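Local coordinates for cryptic loci regulator 2 (Schizosaccharomyces pombe 972h-, PDB 5IKJ), which acts upstream of histone deacetylases in the SHREC repressor complex to promote heterochromatic gene silencing and proper nucleosome positioning in fission yeast, at residues E230-L244 / Y380-D393. Sequence-based numbering, arbitrary orientation.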
loop_
_atom_site.group_PDB
_atom_site.type_symbol
_atom_site.label_atom_id
_atom_site.label_comp_id
_atom_site.label_asym_id
_atom_site.label_seq_id
_atom_site.Cartn_x
_atom_site.Cartn_y
_atom_site.Cartn_z
ATOM N N GLU A 230 1.351 1.197 1.573
ATOM C CA GLU A 230 2.418 2.034 1.033
ATOM C C GLU A 230 1.880 2.947 -0.061
ATOM O O GLU A 230 2.245 4.127 -0.137
ATOM C CB GLU A 230 3.551 1.162 0.492
ATOM C CG GLU A 230 4.783 1.944 0.063
ATOM C CD GLU A 230 5.841 1.064 -0.570
ATOM O OE1 GLU A 230 5.794 -0.169 -0.360
ATOM O OE2 GLU A 230 6.719 1.602 -1.280
ATOM N N CYS A 231 1.008 2.413 -0.916
ATOM C CA CYS A 231 0.367 3.221 -1.945
ATOM C C CYS A 231 -0.502 4.304 -1.322
ATOM O O CYS A 231 -0.387 5.488 -1.661
ATOM C CB CYS A 231 -0.469 2.312 -2.845
ATOM S SG CYS A 231 -1.251 3.141 -4.221
ATOM N N LYS A 232 -1.383 3.911 -0.402
ATOM C CA LYS A 232 -2.268 4.870 0.246
ATOM C C LYS A 232 -1.475 5.975 0.931
ATOM O O LYS A 232 -1.845 7.152 0.861
ATOM C CB LYS A 232 -3.163 4.145 1.250
ATOM C CG LYS A 232 -4.354 4.950 1.736
ATOM C CD LYS A 232 -5.252 4.104 2.627
ATOM C CE LYS A 232 -6.389 4.914 3.233
ATOM N NZ LYS A 232 -7.370 5.384 2.214
ATOM N N ASP A 233 -0.372 5.618 1.594
ATOM C CA ASP A 233 0.423 6.627 2.285
ATOM C C ASP A 233 1.115 7.560 1.300
ATOM O O ASP A 233 1.213 8.767 1.546
ATOM C CB ASP A 233 1.447 5.955 3.200
ATOM C CG ASP A 233 0.801 5.207 4.352
ATOM O OD1 ASP A 233 -0.398 5.438 4.616
ATOM O OD2 ASP A 233 1.494 4.392 4.995
ATOM N N ASP A 234 1.594 7.025 0.174
ATOM C CA ASP A 234 2.297 7.846 -0.806
ATOM C C ASP A 234 1.361 8.751 -1.599
ATOM O O ASP A 234 1.835 9.692 -2.246
ATOM C CB ASP A 234 3.081 6.954 -1.771
ATOM C CG ASP A 234 4.378 6.441 -1.170
ATOM O OD1 ASP A 234 4.598 6.643 0.044
ATOM O OD2 ASP A 234 5.177 5.833 -1.913
ATOM N N THR A 235 0.051 8.491 -1.574
ATOM C CA THR A 235 -0.899 9.281 -2.345
ATOM C C THR A 235 -2.037 9.869 -1.522
ATOM O O THR A 235 -2.735 10.754 -2.028
ATOM C CB THR A 235 -1.511 8.436 -3.475
ATOM O OG1 THR A 235 -2.302 7.381 -2.916
ATOM C CG2 THR A 235 -0.421 7.835 -4.354
ATOM N N TYR A 236 -2.245 9.421 -0.282
ATOM C CA TYR A 236 -3.377 9.882 0.512
ATOM C C TYR A 236 -2.959 10.285 1.922
ATOM O O TYR A 236 -3.256 11.399 2.364
ATOM C CB TYR A 236 -4.453 8.792 0.563
ATOM C CG TYR A 236 -5.580 9.061 1.534
ATOM C CD1 TYR A 236 -6.656 9.862 1.177
ATOM C CD2 TYR A 236 -5.574 8.500 2.803
ATOM C CE1 TYR A 236 -7.689 10.105 2.061
ATOM C CE2 TYR A 236 -6.602 8.738 3.694
ATOM C CZ TYR A 236 -7.657 9.540 3.318
ATOM O OH TYR A 236 -8.681 9.775 4.204
ATOM N N THR A 237 -2.264 9.396 2.635
ATOM C CA THR A 237 -2.012 9.617 4.058
ATOM C C THR A 237 -0.844 10.573 4.285
ATOM O O THR A 237 -0.998 11.616 4.930
ATOM C CB THR A 237 -1.748 8.280 4.753
ATOM O OG1 THR A 237 -2.553 7.257 4.150
ATOM C CG2 THR A 237 -2.092 8.374 6.230
ATOM N N TRP A 238 0.334 10.230 3.769
ATOM C CA TRP A 238 1.540 11.042 3.937
ATOM C C TRP A 238 2.187 11.269 2.576
ATOM O O TRP A 238 3.329 10.863 2.336
ATOM C CB TRP A 238 2.508 10.363 4.905
ATOM C CG TRP A 238 1.832 9.705 6.070
ATOM C CD1 TRP A 238 1.623 8.369 6.247
ATOM C CD2 TRP A 238 1.269 10.354 7.217
ATOM N NE1 TRP A 238 0.968 8.144 7.434
ATOM C CE2 TRP A 238 0.740 9.347 8.049
ATOM C CE3 TRP A 238 1.162 11.688 7.621
ATOM C CZ2 TRP A 238 0.112 9.631 9.260
ATOM C CZ3 TRP A 238 0.540 11.968 8.826
ATOM C CH2 TRP A 238 0.023 10.945 9.631
ATOM N N PRO A 239 1.476 11.927 1.657
ATOM C CA PRO A 239 1.954 11.983 0.267
ATOM C C PRO A 239 3.129 12.917 0.042
ATOM O O PRO A 239 3.942 12.654 -0.853
ATOM C CB PRO A 239 0.712 12.450 -0.505
ATOM C CG PRO A 239 -0.081 13.221 0.499
ATOM C CD PRO A 239 0.134 12.518 1.805
ATOM N N SER A 240 3.248 14.006 0.802
ATOM C CA SER A 240 4.325 14.971 0.583
ATOM C C SER A 240 5.571 14.430 1.272
ATOM O O SER A 240 5.876 14.769 2.417
ATOM C CB SER A 240 3.937 16.348 1.107
ATOM O OG SER A 240 4.715 17.363 0.494
ATOM N N SER A 241 6.304 13.579 0.561
ATOM C CA SER A 241 7.366 12.796 1.179
ATOM C C SER A 241 8.185 12.124 0.086
ATOM O O SER A 241 7.798 12.100 -1.086
ATOM C CB SER A 241 6.786 11.751 2.134
ATOM O OG SER A 241 5.889 10.892 1.451
ATOM N N TYR A 242 9.328 11.581 0.490
ATOM C CA TYR A 242 10.136 10.739 -0.376
ATOM C C TYR A 242 9.750 9.278 -0.174
ATOM O O TYR A 242 9.241 8.883 0.878
ATOM C CB TYR A 242 11.624 10.954 -0.099
ATOM C CG TYR A 242 12.093 12.329 -0.507
ATOM C CD1 TYR A 242 12.546 12.574 -1.796
ATOM C CD2 TYR A 242 12.066 13.391 0.389
ATOM C CE1 TYR A 242 12.967 13.832 -2.178
ATOM C CE2 TYR A 242 12.487 14.653 0.014
ATOM C CZ TYR A 242 12.936 14.867 -1.269
ATOM O OH TYR A 242 13.352 16.123 -1.645
ATOM N N ARG A 243 9.994 8.473 -1.205
ATOM C CA ARG A 243 9.397 7.150 -1.303
ATOM C C ARG A 243 10.464 6.064 -1.282
ATOM O O ARG A 243 11.593 6.260 -1.742
ATOM C CB ARG A 243 8.537 7.044 -2.568
ATOM C CG ARG A 243 7.350 7.992 -2.528
ATOM C CD ARG A 243 6.601 8.081 -3.842
ATOM N NE ARG A 243 5.359 8.833 -3.681
ATOM C CZ ARG A 243 4.610 9.284 -4.683
ATOM N NH1 ARG A 243 4.969 9.070 -5.942
ATOM N NH2 ARG A 243 3.498 9.958 -4.422
ATOM N N LEU A 244 10.081 4.916 -0.731
ATOM C CA LEU A 244 11.003 3.804 -0.549
ATOM C C LEU A 244 11.561 3.345 -1.888
ATOM O O LEU A 244 10.805 3.017 -2.809
ATOM C CB LEU A 244 10.280 2.656 0.155
ATOM C CG LEU A 244 9.783 2.976 1.566
ATOM C CD1 LEU A 244 8.873 1.875 2.090
ATOM C CD2 LEU A 244 10.956 3.190 2.509
ATOM N N TYR A 380 0.075 -1.654 -9.536
ATOM C CA TYR A 380 -0.014 -0.628 -8.501
ATOM C C TYR A 380 0.866 0.571 -8.824
ATOM O O TYR A 380 0.486 1.719 -8.560
ATOM C CB TYR A 380 0.395 -1.215 -7.153
ATOM C CG TYR A 380 -0.742 -1.498 -6.212
ATOM C CD1 TYR A 380 -1.456 -2.684 -6.286
ATOM C CD2 TYR A 380 -1.087 -0.587 -5.230
ATOM C CE1 TYR A 380 -2.490 -2.947 -5.411
ATOM C CE2 TYR A 380 -2.115 -0.837 -4.357
ATOM C CZ TYR A 380 -2.817 -2.016 -4.447
ATOM O OH TYR A 380 -3.842 -2.251 -3.560
ATOM N N GLY A 381 2.051 0.331 -9.373
ATOM C CA GLY A 381 2.999 1.418 -9.532
ATOM C C GLY A 381 4.147 1.030 -10.435
ATOM O O GLY A 381 4.200 -0.072 -10.986
ATOM N N ILE A 382 5.082 1.969 -10.570
ATOM C CA ILE A 382 6.209 1.825 -11.481
ATOM C C ILE A 382 7.327 2.748 -11.022
ATOM O O ILE A 382 7.088 3.916 -10.697
ATOM C CB ILE A 382 5.786 2.143 -12.927
ATOM C CG1 ILE A 382 6.913 1.816 -13.909
ATOM C CG2 ILE A 382 5.378 3.608 -13.055
ATOM C CD1 ILE A 382 6.473 1.828 -15.362
ATOM N N PHE A 383 8.551 2.231 -10.973
ATOM C CA PHE A 383 9.722 3.077 -10.787
ATOM C C PHE A 383 10.080 3.710 -12.123
ATOM O O PHE A 383 10.307 2.999 -13.108
ATOM C CB PHE A 383 10.905 2.270 -10.257
ATOM C CG PHE A 383 10.897 2.071 -8.771
ATOM C CD1 PHE A 383 11.375 3.058 -7.926
ATOM C CD2 PHE A 383 10.435 0.890 -8.219
ATOM C CE1 PHE A 383 11.377 2.878 -6.554
ATOM C CE2 PHE A 383 10.436 0.701 -6.848
ATOM C CZ PHE A 383 10.908 1.697 -6.015
ATOM N N ARG A 384 10.124 5.036 -12.166
ATOM C CA ARG A 384 10.599 5.761 -13.340
ATOM C C ARG A 384 11.936 6.385 -12.963
ATOM O O ARG A 384 11.981 7.454 -12.348
ATOM C CB ARG A 384 9.603 6.822 -13.799
ATOM C CG ARG A 384 10.052 7.527 -15.069
ATOM C CD ARG A 384 9.234 8.756 -15.395
ATOM N NE ARG A 384 9.692 9.358 -16.643
ATOM C CZ ARG A 384 10.789 10.101 -16.760
ATOM N NH1 ARG A 384 11.553 10.343 -15.702
ATOM N NH2 ARG A 384 11.128 10.599 -17.940
ATOM N N GLY A 385 13.023 5.716 -13.339
ATOM C CA GLY A 385 14.347 6.191 -12.997
ATOM C C GLY A 385 14.519 6.392 -11.505
ATOM O O GLY A 385 14.523 5.425 -10.737
ATOM N N ALA A 386 14.645 7.650 -11.084
ATOM C CA ALA A 386 14.895 7.965 -9.683
ATOM C C ALA A 386 13.635 7.943 -8.829
ATOM O O ALA A 386 13.739 7.817 -7.604
ATOM C CB ALA A 386 15.546 9.344 -9.565
ATOM N N GLU A 387 12.457 8.056 -9.436
ATOM C CA GLU A 387 11.223 8.305 -8.708
ATOM C C GLU A 387 10.299 7.093 -8.743
ATOM O O GLU A 387 10.354 6.267 -9.659
ATOM C CB GLU A 387 10.500 9.524 -9.284
ATOM C CG GLU A 387 11.278 10.818 -9.116
ATOM C CD GLU A 387 10.726 11.955 -9.953
ATOM O OE1 GLU A 387 10.180 11.682 -11.043
ATOM O OE2 GLU A 387 10.840 13.122 -9.522
ATOM N N LYS A 388 9.450 7.003 -7.724
ATOM C CA LYS A 388 8.423 5.978 -7.624
ATOM C C LYS A 388 7.072 6.589 -7.973
ATOM O O LYS A 388 6.756 7.701 -7.539
ATOM C CB LYS A 388 8.383 5.398 -6.209
ATOM C CG LYS A 388 7.924 3.953 -6.108
ATOM C CD LYS A 388 8.038 3.457 -4.673
ATOM C CE LYS A 388 7.761 1.967 -4.557
ATOM N NZ LYS A 388 8.211 1.431 -3.243
ATOM N N LEU A 389 6.277 5.862 -8.756
ATOM C CA LEU A 389 4.971 6.340 -9.185
ATOM C C LEU A 389 3.909 5.298 -8.877
ATOM O O LEU A 389 4.163 4.092 -8.922
ATOM C CB LEU A 389 4.954 6.676 -10.680
ATOM C CG LEU A 389 5.612 8.004 -11.056
ATOM C CD1 LEU A 389 5.786 8.102 -12.562
ATOM C CD2 LEU A 389 4.792 9.182 -10.538
ATOM N N TRP A 390 2.710 5.785 -8.565
ATOM C CA TRP A 390 1.615 4.939 -8.121
ATOM C C TRP A 390 0.333 5.276 -8.869
ATOM O O TRP A 390 0.208 6.324 -9.510
ATOM C CB TRP A 390 1.334 5.109 -6.624
ATOM C CG TRP A 390 2.431 4.698 -5.675
ATOM C CD1 TRP A 390 3.415 5.499 -5.157
ATOM C CD2 TRP A 390 2.629 3.400 -5.096
ATOM N NE1 TRP A 390 4.214 4.776 -4.305
ATOM C CE2 TRP A 390 3.755 3.487 -4.250
ATOM C CE3 TRP A 390 1.968 2.174 -5.213
ATOM C CZ2 TRP A 390 4.235 2.392 -3.531
ATOM C CZ3 TRP A 390 2.448 1.088 -4.498
ATOM C CH2 TRP A 390 3.569 1.205 -3.668
ATOM N N ILE A 391 -0.633 4.364 -8.760
ATOM C CA ILE A 391 -2.022 4.719 -9.006
ATOM C C ILE A 391 -2.492 5.638 -7.883
ATOM O O ILE A 391 -2.059 5.516 -6.729
ATOM C CB ILE A 391 -2.907 3.462 -9.107
ATOM C CG1 ILE A 391 -2.844 2.649 -7.809
ATOM C CG2 ILE A 391 -2.480 2.611 -10.301
ATOM C CD1 ILE A 391 -3.797 1.466 -7.761
ATOM N N ASN A 392 -3.375 6.576 -8.221
ATOM C CA ASN A 392 -3.881 7.598 -7.303
ATOM C C ASN A 392 -2.840 8.685 -7.075
ATOM O O ASN A 392 -3.038 9.559 -6.214
ATOM C CB ASN A 392 -4.298 7.003 -5.953
ATOM C CG ASN A 392 -5.277 7.881 -5.201
ATOM O OD1 ASN A 392 -6.223 8.414 -5.781
ATOM N ND2 ASN A 392 -5.054 8.038 -3.900
ATOM N N ASP A 393 -1.740 8.665 -7.820
ATOM C CA ASP A 393 -0.639 9.601 -7.659
ATOM C C ASP A 393 -0.791 10.764 -8.638
ATOM O O ASP A 393 -1.675 10.776 -9.498
ATOM C CB ASP A 393 0.691 8.870 -7.874
ATOM C CG ASP A 393 1.892 9.686 -7.444
ATOM O OD1 ASP A 393 1.718 10.680 -6.706
ATOM O OD2 ASP A 393 3.017 9.327 -7.847
HETATM O O HOH W 1 -1.982 11.614 -4.952
#
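Arg243 grips Asp393 end-on with two nitrogens, NH1 to OD2 (2.7 Å) and NH2 to OD1 (3.0 Å), yet the guanidinium and carboxylate planes stand 64° apart, both oxygens met from above the carboxylate plane. NH1 also donates to Lys388 O, while NH2 turns back to Asp234 O at 2.8 Å. An alanine in place of Arg243 would probably leave Asp393 to rely on Arg462, and Lys388 O and Asp234 O without these bonds. Trp390, its ring nearly perpendicular to the guanidinium, sets CD1 over one face of that group. The indole's own face lies against the backbone of Glu230 and Cys231, with Cys231 CB 3.4 Å from CE3. Here segment 230-237, ending helix 214-237, crosses strand 387-390 at 92°, docking on the second strand of a β-hairpin closed by a type II' turn, within the SH3-clan Clr2 region. Trp390 NE1 reaches Asp234 OD2 on its anti side over a bent bond (131°); Arg264 takes the other oxygen. Lys388 is extended, CG anti to the backbone N, its NZ forming a salt bridge with Glu230 OE2 and donating to Leu244 O. In the helix's wide last turn, Thr235 OG1 accepts from Asn392 ND2 (3.0 Å), while Asn392 OD1 bonds Tyr413 OH.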